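PDB 5U22: N2152 from Neocallimastix frontalis, which probably hydrolyses rare arabinosyl substrates with broad specificity, as a family 39 glycoside hydrolase of an anaerobic rumen fungus. Local coordinates for residues 86-91 / 137-142; 105-108 / 113-116; 246-249 / 254-257; 142-147 / 161-166. All coordinates share one frame; numbering follows the deposited sequence.

Contact 1 of 4, residues 86-91 / 137-142; sequences KVAQRL and TNFYGN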
loop_
_atom_site.group_PDB
_atom_site.type_symbol
_atom_site.label_atom_id
_atom_site.label_comp_id
_atom_site.label_asym_id
_atom_site.label_seq_id
_atom_site.Cartn_x
_atom_site.Cartn_y
_atom_site.Cartn_z
ATOM N N LYS A 86 -8.530 -5.639 -18.268
ATOM C CA LYS A 86 -9.332 -4.425 -18.374
ATOM C C LYS A 86 -8.850 -3.354 -17.405
ATOM O O LYS A 86 -8.854 -2.163 -17.735
ATOM C CB LYS A 86 -10.814 -4.727 -18.123
ATOM C CG LYS A 86 -11.478 -5.672 -19.135
ATOM C CD LYS A 86 -10.947 -5.473 -20.563
ATOM C CE LYS A 86 -11.471 -4.207 -21.231
ATOM N NZ LYS A 86 -10.430 -3.566 -22.101
ATOM N N VAL A 87 -8.440 -3.750 -16.198
ATOM C CA VAL A 87 -7.982 -2.759 -15.226
ATOM C C VAL A 87 -6.666 -2.144 -15.682
ATOM O O VAL A 87 -6.473 -0.920 -15.612
ATOM C CB VAL A 87 -7.862 -3.401 -13.831
ATOM C CG1 VAL A 87 -7.161 -2.457 -12.857
ATOM C CG2 VAL A 87 -9.240 -3.774 -13.310
ATOM N N ALA A 88 -5.741 -2.986 -16.170
ATOM C CA ALA A 88 -4.479 -2.483 -16.702
ATOM C C ALA A 88 -4.710 -1.503 -17.845
ATOM O O ALA A 88 -3.977 -0.516 -17.979
ATOM C CB ALA A 88 -3.600 -3.648 -17.162
ATOM N N GLN A 89 -5.734 -1.737 -18.671
ATOM C CA GLN A 89 -6.008 -0.772 -19.736
ATOM C C GLN A 89 -6.471 0.565 -19.168
ATOM O O GLN A 89 -6.052 1.626 -19.647
ATOM C CB GLN A 89 -7.045 -1.320 -20.714
ATOM C CG GLN A 89 -7.379 -0.351 -21.850
ATOM C CD GLN A 89 -6.181 0.010 -22.738
ATOM O OE1 GLN A 89 -5.446 -0.862 -23.206
ATOM N NE2 GLN A 89 -5.996 1.308 -22.983
ATOM N N ARG A 90 -7.341 0.542 -18.155
ATOM C CA ARG A 90 -7.736 1.799 -17.530
ATOM C C ARG A 90 -6.524 2.531 -16.974
ATOM O O ARG A 90 -6.417 3.756 -17.104
ATOM C CB ARG A 90 -8.762 1.559 -16.417
ATOM C CG ARG A 90 -10.023 0.833 -16.869
ATOM C CD ARG A 90 -11.144 0.997 -15.844
ATOM N NE ARG A 90 -11.672 2.359 -15.868
ATOM C CZ ARG A 90 -12.548 2.845 -14.993
ATOM N NH1 ARG A 90 -13.004 2.085 -14.000
ATOM N NH2 ARG A 90 -12.968 4.098 -15.109
ATOM N N LEU A 91 -5.589 1.792 -16.372
ATOM C CA LEU A 91 -4.456 2.404 -15.684
ATOM C C LEU A 91 -3.450 3.046 -16.629
ATOM O O LEU A 91 -2.592 3.805 -16.163
ATOM C CB LEU A 91 -3.751 1.360 -14.809
ATOM C CG LEU A 91 -4.509 1.010 -13.525
ATOM C CD1 LEU A 91 -3.894 -0.215 -12.843
ATOM C CD2 LEU A 91 -4.524 2.210 -12.572
ATOM N N THR A 137 2.163 -3.785 -20.841
ATOM C CA THR A 137 3.308 -4.128 -20.008
ATOM C C THR A 137 3.270 -3.387 -18.674
ATOM O O THR A 137 4.295 -3.297 -17.999
ATOM C CB THR A 137 4.625 -3.838 -20.735
ATOM O OG1 THR A 137 4.604 -2.496 -21.245
ATOM C CG2 THR A 137 4.837 -4.821 -21.886
ATOM N N ASN A 138 2.115 -2.845 -18.274
ATOM C CA ASN A 138 2.018 -2.197 -16.971
ATOM C C ASN A 138 1.522 -3.141 -15.882
ATOM O O ASN A 138 0.916 -2.692 -14.898
ATOM C CB ASN A 138 1.145 -0.941 -17.050
ATOM C CG ASN A 138 -0.257 -1.210 -17.565
ATOM O OD1 ASN A 138 -0.527 -2.242 -18.175
ATOM N ND2 ASN A 138 -1.166 -0.264 -17.322
ATOM N N PHE A 139 1.766 -4.438 -16.026
ATOM C CA PHE A 139 1.535 -5.348 -14.921
ATOM C C PHE A 139 2.740 -5.340 -13.991
ATOM O O PHE A 139 3.886 -5.178 -14.420
ATOM C CB PHE A 139 1.269 -6.766 -15.424
ATOM C CG PHE A 139 0.171 -6.844 -16.435
ATOM C CD1 PHE A 139 -1.156 -6.791 -16.044
ATOM C CD2 PHE A 139 0.470 -6.966 -17.789
ATOM C CE1 PHE A 139 -2.178 -6.877 -16.985
ATOM C CE2 PHE A 139 -0.537 -7.032 -18.731
ATOM C CZ PHE A 139 -1.868 -6.992 -18.328
ATOM N N TYR A 140 2.455 -5.489 -12.702
ATOM C CA TYR A 140 3.475 -5.530 -11.664
ATOM C C TYR A 140 4.130 -6.899 -11.573
ATOM O O TYR A 140 5.326 -7.000 -11.265
ATOM C CB TYR A 140 2.818 -5.176 -10.336
ATOM C CG TYR A 140 3.716 -4.929 -9.146
ATOM C CD1 TYR A 140 4.703 -3.948 -9.169
ATOM C CD2 TYR A 140 3.526 -5.640 -7.964
ATOM C CE1 TYR A 140 5.487 -3.702 -8.038
ATOM C CE2 TYR A 140 4.298 -5.398 -6.846
ATOM C CZ TYR A 140 5.277 -4.440 -6.888
ATOM O OH TYR A 140 6.024 -4.209 -5.752
ATOM N N GLY A 141 3.358 -7.946 -11.817
ATOM C CA GLY A 141 3.879 -9.298 -11.784
ATOM C C GLY A 141 2.737 -10.285 -11.742
ATOM O O GLY A 141 1.566 -9.913 -11.615
ATOM N N ASN A 142 3.100 -11.557 -11.884
ATOM C CA ASN A 142 2.177 -12.678 -11.719
ATOM C C ASN A 142 2.247 -13.180 -10.282
ATOM O O ASN A 142 3.282 -13.698 -9.851
ATOM C CB ASN A 142 2.524 -13.832 -12.665
ATOM C CG ASN A 142 2.342 -13.483 -14.129
ATOM O OD1 ASN A 142 3.195 -13.795 -14.971
ATOM N ND2 ASN A 142 1.236 -12.847 -14.442
HETATM O O HOH W 1 -0.125 2.516 -16.439
#

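Contact 2 of 4, residues 105-108 / 113-116; sequences DILP and RWPG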
loop_
_atom_site.group_PDB
_atom_site.type_symbol
_atom_site.label_atom_id
_atom_site.label_comp_id
_atom_site.label_asym_id
_atom_site.label_seq_id
_atom_site.Cartn_x
_atom_site.Cartn_y
_atom_site.Cartn_z
ATOM N N ASP A 105 -7.491 -15.914 -8.113
ATOM C CA ASP A 105 -8.912 -15.629 -8.282
ATOM C C ASP A 105 -9.468 -16.140 -9.608
ATOM O O ASP A 105 -10.652 -15.928 -9.897
ATOM C CB ASP A 105 -9.169 -14.134 -8.105
ATOM C CG ASP A 105 -9.265 -13.748 -6.642
ATOM O OD1 ASP A 105 -8.783 -14.539 -5.802
ATOM O OD2 ASP A 105 -9.857 -12.694 -6.318
ATOM N N ILE A 106 -8.650 -16.819 -10.413
ATOM C CA ILE A 106 -9.189 -17.700 -11.448
ATOM C C ILE A 106 -10.213 -18.652 -10.848
ATOM O O ILE A 106 -11.195 -19.028 -11.509
ATOM C CB ILE A 106 -8.045 -18.480 -12.134
ATOM C CG1 ILE A 106 -7.234 -17.568 -13.054
ATOM C CG2 ILE A 106 -8.589 -19.705 -12.908
ATOM C CD1 ILE A 106 -6.038 -18.254 -13.651
ATOM N N LEU A 107 -10.016 -19.044 -9.610
ATOM C CA LEU A 107 -10.766 -20.107 -8.942
ATOM C C LEU A 107 -11.883 -19.551 -8.069
ATOM O O LEU A 107 -11.704 -18.516 -7.416
ATOM C CB LEU A 107 -9.837 -20.949 -8.068
ATOM C CG LEU A 107 -8.673 -21.595 -8.815
ATOM C CD1 LEU A 107 -7.804 -22.361 -7.818
ATOM C CD2 LEU A 107 -9.181 -22.507 -9.937
ATOM N N PRO A 108 -13.014 -20.255 -8.021
ATOM C CA PRO A 108 -14.129 -19.836 -7.171
ATOM C C PRO A 108 -14.014 -20.409 -5.765
ATOM O O PRO A 108 -13.299 -21.378 -5.515
ATOM C CB PRO A 108 -15.334 -20.451 -7.896
ATOM C CG PRO A 108 -14.777 -21.796 -8.339
ATOM C CD PRO A 108 -13.317 -21.518 -8.724
ATOM N N ARG A 113 -11.544 -23.299 -4.497
ATOM C CA ARG A 113 -11.868 -24.681 -4.827
ATOM C C ARG A 113 -10.854 -25.167 -5.851
ATOM O O ARG A 113 -10.958 -24.861 -7.041
ATOM C CB ARG A 113 -13.303 -24.785 -5.330
ATOM C CG ARG A 113 -14.308 -24.630 -4.206
ATOM C CD ARG A 113 -15.621 -25.281 -4.570
ATOM N NE ARG A 113 -16.353 -24.454 -5.515
ATOM C CZ ARG A 113 -17.084 -23.410 -5.154
ATOM N NH1 ARG A 113 -17.163 -23.073 -3.874
ATOM N NH2 ARG A 113 -17.726 -22.698 -6.070
ATOM N N TRP A 114 -9.857 -25.909 -5.375
ATOM C CA TRP A 114 -8.784 -26.389 -6.235
ATOM C C TRP A 114 -9.335 -27.391 -7.243
ATOM O O TRP A 114 -9.998 -28.359 -6.845
ATOM C CB TRP A 114 -7.704 -27.037 -5.381
ATOM C CG TRP A 114 -6.559 -27.647 -6.123
ATOM C CD1 TRP A 114 -6.300 -28.980 -6.281
ATOM C CD2 TRP A 114 -5.501 -26.949 -6.791
ATOM N NE1 TRP A 114 -5.135 -29.153 -7.001
ATOM C CE2 TRP A 114 -4.631 -27.922 -7.331
ATOM C CE3 TRP A 114 -5.203 -25.599 -6.987
ATOM C CZ2 TRP A 114 -3.486 -27.584 -8.048
ATOM C CZ3 TRP A 114 -4.063 -25.267 -7.698
ATOM C CH2 TRP A 114 -3.221 -26.254 -8.223
ATOM N N PRO A 115 -9.097 -27.196 -8.540
ATOM C CA PRO A 115 -9.642 -28.107 -9.561
ATOM C C PRO A 115 -8.659 -29.162 -10.048
ATOM O O PRO A 115 -8.971 -29.847 -11.031
ATOM C CB PRO A 115 -9.977 -27.133 -10.695
ATOM C CG PRO A 115 -8.825 -26.152 -10.643
ATOM C CD PRO A 115 -8.447 -26.024 -9.160
ATOM N N GLY A 116 -7.513 -29.295 -9.410
ATOM C CA GLY A 116 -6.474 -30.151 -9.938
ATOM C C GLY A 116 -5.442 -29.354 -10.713
ATOM O O GLY A 116 -5.740 -28.319 -11.318
#

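Contact 3 of 4, residues 246-249 / 254-257; sequences EYCD and LEGQ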
loop_
_atom_site.group_PDB
_atom_site.type_symbol
_atom_site.label_atom_id
_atom_site.label_comp_id
_atom_site.label_asym_id
_atom_site.label_seq_id
_atom_site.Cartn_x
_atom_site.Cartn_y
_atom_site.Cartn_z
ATOM N N GLU A 246 -2.182 -6.432 0.706
ATOM C CA GLU A 246 -3.417 -6.114 1.425
ATOM C C GLU A 246 -3.024 -5.544 2.776
ATOM O O GLU A 246 -2.256 -6.180 3.500
ATOM C CB GLU A 246 -4.310 -7.346 1.631
ATOM C CG GLU A 246 -4.840 -7.967 0.315
ATOM C CD GLU A 246 -5.824 -9.084 0.571
ATOM O OE1 GLU A 246 -6.519 -9.003 1.600
ATOM O OE2 GLU A 246 -5.893 -10.036 -0.241
ATOM N N TYR A 247 -3.539 -4.361 3.127
ATOM C CA TYR A 247 -3.272 -3.828 4.460
ATOM C C TYR A 247 -4.476 -3.080 5.011
ATOM O O TYR A 247 -5.175 -2.380 4.276
ATOM C CB TYR A 247 -2.039 -2.898 4.489
ATOM C CG TYR A 247 -2.126 -1.561 3.761
ATOM C CD1 TYR A 247 -1.602 -1.409 2.479
ATOM C CD2 TYR A 247 -2.645 -0.432 4.389
ATOM C CE1 TYR A 247 -1.645 -0.185 1.824
ATOM C CE2 TYR A 247 -2.700 0.788 3.743
ATOM C CZ TYR A 247 -2.194 0.912 2.471
ATOM O OH TYR A 247 -2.237 2.129 1.835
ATOM N N CYS A 248 -4.684 -3.210 6.321
ATOM C CA CYS A 248 -5.814 -2.582 7.003
ATOM C C CYS A 248 -5.602 -2.717 8.497
ATOM O O CYS A 248 -4.964 -3.666 8.954
ATOM C CB CYS A 248 -7.136 -3.251 6.604
ATOM S SG CYS A 248 -8.650 -2.421 7.159
ATOM N N ASP A 249 -6.132 -1.754 9.249
ATOM C CA ASP A 249 -6.248 -1.916 10.690
ATOM C C ASP A 249 -6.996 -3.207 11.010
ATOM O O ASP A 249 -7.800 -3.692 10.208
ATOM C CB ASP A 249 -7.000 -0.723 11.294
ATOM C CG ASP A 249 -7.003 -0.757 12.803
ATOM O OD1 ASP A 249 -5.981 -0.358 13.391
ATOM O OD2 ASP A 249 -8.001 -1.210 13.402
ATOM N N LEU A 254 -12.070 0.450 9.579
ATOM C CA LEU A 254 -11.089 1.517 9.418
ATOM C C LEU A 254 -10.370 1.454 8.073
ATOM O O LEU A 254 -9.437 2.238 7.845
ATOM C CB LEU A 254 -10.064 1.469 10.557
ATOM C CG LEU A 254 -10.577 1.594 12.001
ATOM C CD1 LEU A 254 -9.510 2.187 12.922
ATOM C CD2 LEU A 254 -11.883 2.377 12.107
ATOM N N GLU A 255 -10.772 0.540 7.193
ATOM C CA GLU A 255 -10.245 0.523 5.835
ATOM C C GLU A 255 -10.445 1.893 5.202
ATOM O O GLU A 255 -11.539 2.461 5.255
ATOM C CB GLU A 255 -10.960 -0.561 5.011
ATOM C CG GLU A 255 -10.328 -0.872 3.662
ATOM C CD GLU A 255 -11.130 -1.892 2.880
ATOM O OE1 GLU A 255 -11.991 -1.477 2.061
ATOM O OE2 GLU A 255 -10.929 -3.106 3.119
ATOM N N GLY A 256 -9.372 2.450 4.646
ATOM C CA GLY A 256 -9.495 3.775 4.069
ATOM C C GLY A 256 -9.648 4.926 5.046
ATOM O O GLY A 256 -9.886 6.055 4.607
ATOM N N GLN A 257 -9.521 4.699 6.347
ATOM C CA GLN A 257 -9.626 5.817 7.288
ATOM C C GLN A 257 -8.330 6.619 7.296
ATOM O O GLN A 257 -7.247 6.029 7.384
ATOM C CB GLN A 257 -9.925 5.311 8.704
ATOM C CG GLN A 257 -10.074 6.432 9.747
ATOM C CD GLN A 257 -9.830 5.944 11.157
ATOM O OE1 GLN A 257 -8.705 5.588 11.508
ATOM N NE2 GLN A 257 -10.886 5.917 11.980
HETATM O O HOH W 2 -6.820 0.918 7.914
#

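Contact 4 of 4, residues 142-147 / 161-166; sequences NEIWNE and NQMWKQ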
loop_
_atom_site.group_PDB
_atom_site.type_symbol
_atom_site.label_atom_id
_atom_site.label_comp_id
_atom_site.label_asym_id
_atom_site.label_seq_id
_atom_site.Cartn_x
_atom_site.Cartn_y
_atom_site.Cartn_z
ATOM N N ASN A 142 3.100 -11.557 -11.884
ATOM C CA ASN A 142 2.177 -12.678 -11.719
ATOM C C ASN A 142 2.247 -13.180 -10.282
ATOM O O ASN A 142 3.282 -13.698 -9.851
ATOM C CB ASN A 142 2.524 -13.832 -12.665
ATOM C CG ASN A 142 2.342 -13.483 -14.129
ATOM O OD1 ASN A 142 3.195 -13.795 -14.971
ATOM N ND2 ASN A 142 1.236 -12.847 -14.442
ATOM N N GLU A 143 1.142 -13.065 -9.555
ATOM C CA GLU A 143 1.065 -13.509 -8.170
ATOM C C GLU A 143 0.441 -14.899 -8.145
ATOM O O GLU A 143 -0.695 -15.078 -8.591
ATOM C CB GLU A 143 0.251 -12.512 -7.345
ATOM C CG GLU A 143 0.214 -12.806 -5.858
ATOM C CD GLU A 143 -0.684 -11.842 -5.099
ATOM O OE1 GLU A 143 -1.449 -11.084 -5.747
ATOM O OE2 GLU A 143 -0.624 -11.847 -3.852
ATOM N N ILE A 144 1.187 -15.880 -7.633
ATOM C CA ILE A 144 0.829 -17.282 -7.833
ATOM C C ILE A 144 -0.405 -17.669 -7.021
ATOM O O ILE A 144 -1.262 -18.425 -7.502
ATOM C CB ILE A 144 2.044 -18.184 -7.518
ATOM C CG1 ILE A 144 3.054 -18.105 -8.665
ATOM C CG2 ILE A 144 1.613 -19.648 -7.264
ATOM C CD1 ILE A 144 4.307 -18.967 -8.476
ATOM N N TRP A 145 -0.531 -17.160 -5.796
ATOM C CA TRP A 145 -1.606 -17.598 -4.914
ATOM C C TRP A 145 -2.028 -16.436 -4.023
ATOM O O TRP A 145 -1.603 -15.293 -4.217
ATOM C CB TRP A 145 -1.162 -18.817 -4.098
ATOM C CG TRP A 145 -2.313 -19.626 -3.550
ATOM C CD1 TRP A 145 -2.668 -19.773 -2.233
ATOM C CD2 TRP A 145 -3.257 -20.385 -4.307
ATOM N NE1 TRP A 145 -3.778 -20.584 -2.126
ATOM C CE2 TRP A 145 -4.149 -20.985 -3.386
ATOM C CE3 TRP A 145 -3.431 -20.633 -5.673
ATOM C CZ2 TRP A 145 -5.206 -21.800 -3.792
ATOM C CZ3 TRP A 145 -4.480 -21.460 -6.078
ATOM C CH2 TRP A 145 -5.354 -22.034 -5.135
ATOM N N ASN A 146 -2.875 -16.732 -3.035
ATOM C CA ASN A 146 -3.380 -15.713 -2.115
ATOM C C ASN A 146 -3.668 -16.400 -0.794
ATOM O O ASN A 146 -4.501 -17.312 -0.747
ATOM C CB ASN A 146 -4.650 -15.046 -2.655
ATOM C CG ASN A 146 -5.204 -13.967 -1.721
ATOM O OD1 ASN A 146 -4.455 -13.202 -1.116
ATOM N ND2 ASN A 146 -6.531 -13.898 -1.620
ATOM N N GLU A 147 -2.979 -15.968 0.258
ATOM C CA GLU A 147 -3.195 -16.462 1.615
ATOM C C GLU A 147 -3.202 -17.995 1.687
ATOM O O GLU A 147 -4.193 -18.594 2.126
ATOM C CB GLU A 147 -4.471 -15.879 2.199
ATOM C CG GLU A 147 -4.432 -14.345 2.170
ATOM C CD GLU A 147 -5.430 -13.675 3.093
ATOM O OE1 GLU A 147 -6.476 -14.289 3.420
ATOM O OE2 GLU A 147 -5.158 -12.514 3.492
ATOM N N ASN A 161 3.934 -25.631 -1.062
ATOM C CA ASN A 161 5.272 -25.520 -1.638
ATOM C C ASN A 161 5.348 -26.226 -2.987
ATOM O O ASN A 161 6.026 -25.744 -3.903
ATOM C CB ASN A 161 6.336 -26.085 -0.685
ATOM C CG ASN A 161 6.567 -25.209 0.550
ATOM O OD1 ASN A 161 6.112 -24.066 0.624
ATOM N ND2 ASN A 161 7.289 -25.752 1.525
ATOM N N GLN A 162 4.674 -27.375 -3.125
ATOM C CA GLN A 162 4.687 -28.101 -4.399
ATOM C C GLN A 162 3.962 -27.304 -5.478
ATOM O O GLN A 162 4.473 -27.129 -6.590
ATOM C CB GLN A 162 4.053 -29.499 -4.242
ATOM C CG GLN A 162 4.846 -30.558 -3.410
ATOM C CD GLN A 162 4.257 -32.011 -3.450
ATOM O OE1 GLN A 162 3.342 -32.380 -2.699
ATOM N NE2 GLN A 162 4.834 -32.841 -4.303
ATOM N N MET A 163 2.766 -26.803 -5.168
ATOM C CA MET A 163 2.042 -25.992 -6.143
ATOM C C MET A 163 2.835 -24.739 -6.504
ATOM O O MET A 163 2.875 -24.333 -7.675
ATOM C CB MET A 163 0.659 -25.633 -5.599
ATOM C CG MET A 163 -0.191 -24.796 -6.559
ATOM S SD MET A 163 0.175 -23.007 -6.482
ATOM C CE MET A 163 -0.043 -22.657 -4.764
ATOM N N TRP A 164 3.478 -24.119 -5.509
ATOM C CA TRP A 164 4.304 -22.943 -5.768
ATOM C C TRP A 164 5.419 -23.268 -6.745
ATOM O O TRP A 164 5.590 -22.592 -7.767
ATOM C CB TRP A 164 4.903 -22.398 -4.466
ATOM C CG TRP A 164 5.903 -21.282 -4.737
ATOM C CD1 TRP A 164 7.247 -21.405 -4.932
ATOM C CD2 TRP A 164 5.604 -19.880 -4.868
ATOM N NE1 TRP A 164 7.808 -20.165 -5.175
ATOM C CE2 TRP A 164 6.820 -19.216 -5.136
ATOM C CE3 TRP A 164 4.425 -19.125 -4.767
ATOM C CZ2 TRP A 164 6.894 -17.823 -5.316
ATOM C CZ3 TRP A 164 4.502 -17.741 -4.950
ATOM C CH2 TRP A 164 5.724 -17.111 -5.216
ATOM N N LYS A 165 6.222 -24.280 -6.414
ATOM C CA LYS A 165 7.334 -24.672 -7.274
ATOM C C LYS A 165 6.860 -24.979 -8.689
ATOM O O LYS A 165 7.450 -24.518 -9.671
ATOM C CB LYS A 165 8.033 -25.886 -6.666
ATOM C CG LYS A 165 9.041 -26.568 -7.586
ATOM C CD LYS A 165 10.184 -25.647 -7.970
ATOM C CE LYS A 165 11.287 -26.416 -8.705
ATOM N NZ LYS A 165 12.295 -25.494 -9.281
ATOM N N GLN A 166 5.789 -25.761 -8.813
ATOM C CA GLN A 166 5.350 -26.182 -10.138
ATOM C C GLN A 166 4.794 -25.013 -10.932
ATOM O O GLN A 166 5.019 -24.913 -12.144
ATOM C CB GLN A 166 4.317 -27.305 -10.012
ATOM C CG GLN A 166 4.919 -28.637 -9.525
ATOM C CD GLN A 166 3.862 -29.655 -9.104
ATOM O OE1 GLN A 166 2.796 -29.752 -9.718
ATOM N NE2 GLN A 166 4.153 -30.414 -8.049
#

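Contact 1 of 4, residues 86-91 / 137-142
Asn-138 reaches across to helix 84-91 just before strand 139-143 begins. Its ND2 donates to the backbone O of Ala-88 at 2.9 Å, and the bond is nearly straight, 171° at the hydrogen. The acceptor lies in the plane of the amide, while the donor sits tilted from the carbonyl plane of Ala-88. CG lies between the backbone N and the carbonyl carbon (chi1 57°), which turns the amide toward the helix. ND2 also donates to a water at 3.1 Å, and that water is 2.8 Å from Leu-91 O. The other end of the amide is less well served: OD1 is 3.5 Å from Ala-88 CB, is buried here and has no hydrogen-bond partner in the model. A leucine in place of Asn-138 would probably leave Ala-88 O without this donor and break the water's bridge from the helix to segment 137-142. Phe-139 comes next and opens the strand. Its CE1 meets Ala-88 CB at 3.5 Å, and its ring also touches Ile-101 and Lys-131. The methyl of Ala-88 thus touches both the amide and the ring. The contact joins a barrel helix to the N-terminal end of a strand of the (β/α)8 barrel. One amide nitrogen, using both its hydrogens, supplies the polar hold, and the alanine methyl supplies the apolar one.

Contact 2 of 4, residues 105-108 / 113-116
The guanidinium of Arg-113 has the carbonyl O of Pro-108 over the centre of one face. The Trp-114 ring carries its own neighbours on one face, Pro-115 CD and Gly-116 N, both offset toward the rim. Trp-152 meets this ring edge-to-face. Both segments belong to one loop of the (β/α)8 barrel, the one leading from strand 98-102 to helix 117-134, and Gly-116 is the N-cap of that helix. A backbone bond closes the loop on itself: Arg-113 N donates to Pro-108 O at 2.8 Å. Leu-107 and Pro-115 reach toward each other. Leu-107 CD2 is 3.7 Å from Pro-115 CD, and Leu-107 CD1 is 4.2 Å from Trp-114 CE3. CG stands beside the backbone N (chi1 -58°), which sends both methyls toward segment 113-116. With alanine in place of Leu-107 both methyls go, which is likely to open a gap beside Pro-115 and Trp-114. Asp-105 OD1 adds a bond to Tyr-112 OH within the same loop. The Arg-113 side chain crosses the Pro-108 ring at about a right angle, with NH2 3.8 Å from Pro-108 CB.

Contact 3 of 4, residues 246-249 / 254-257
Cys-248 and Glu-255 bring the two backbones closest, with CA atoms 5.5 Å apart. Asp-249 and Leu-254 follow at 6.1 Å between CA atoms. No direct hydrogen bond joins the segments. A water spans them instead: it accepts from Asp-249 N at 3.1 Å and donates to Leu-254 O at 2.9 Å. Leu-254 O also accepts from Gln-257 N, closing a type II beta turn. Gly-256 takes the positive phi (72°) that the third position of this turn needs. Gln-257 then serves as N-cap of helix 258-270.

The contact sits at the C-terminal end of strand 242-247 in the (β/α)8 barrel. Glu-246 ends up on the pocket side, where OE1 binds a buffer molecule and OE2 pairs with Arg-68. This place on the barrel is consistent with the nucleophile position of clan GH-A enzymes.

Cys-248 SG packs against the backbone of the turn, 3.6 Å from Glu-255 CA and 3.7 Å from its CB. The sulfur is turned opposite the backbone N (chi1 -171°), which carries it across to the turn. The carboxylate of Glu-255 is gripped by three groups: Ser-291 OG at OE1, and Thr-279 OG1 and Trp-281 N at OE2. Asp-249 and Leu-254 run alongside each other in the same direction, with their CB atoms 3.8 Å apart. The methyl Leu-254 CD1 sits beside the carboxylate, 3.7 Å from Asp-249 OD2. That oxygen accepts from Asn-251 N, and OD1 forms a salt bridge with Arg-263.

Contact 4 of 4, residues 142-147 / 161-166
Ile-144 sets its CD1 methyl squarely over the six-membered ring of Trp-164. This is a CH-pi contact, with CD1 3.7 Å from the ring centroid and only 12° off the ring normal. An extended chi2 (-180°) carries the methyl out over the indole. Nearer its root, Ile-144 CB lies 3.6 Å from Trp-164 CZ3. The two side chains cross at about a right angle. Trp-164 NE1, on the five-membered ring, donates to Cys-205 O, which should limit rotation of the indole.

Met-163 takes the other branch of the isoleucine. Its SD is 3.7 Å from Ile-144 CG2, and the two side chains run antiparallel past one another. The methionine chain then bends at chi2 and chi3 and brings CE to the Trp-145 indole at a slant, 4.0 Å from CD2. SD is 5.1 Å from the centroid of the six-membered ring of Trp-145, a Met-aromatic contact approached obliquely.

The contact packs helix 160-174 of the (β/α)8 barrel against the loop that directly follows strand 139-143. Ile-144 also touches Thr-167, Tyr-168 and Leu-171 of this helix. Asn-146 and Glu-147 come directly after the packed residues. Such an Asn-Glu pair at the end of this strand is consistent with the acid/base site of clan GH-A. Both residues bind a buffer molecule, through Asn-146 ND2 and Glu-147 OE1. Trp-145 NE1 is held by Thr-151 OG1.

All four contacts belong to the (β/α)8 barrel. Along the chain, contact 2 is nested within the loop closed by contact 1; contact 4 and then contact 3 follow. Contacts 1 and 4 share strand 139-143 and lie at its two ends, with centres about 20 Å apart. Contacts 2 and 4 are neighbours, with centres about 13 Å apart, and touch where Leu-107 CD1 meets Trp-145 CH2 at 3.6 Å. Contact 3 ends another strand of the same parallel sheet. Glu-246 OE1 there lies 4.2 Å from Glu-147 OE2 of contact 4. This pair of carboxylates beside the bound buffer probably marks the active site.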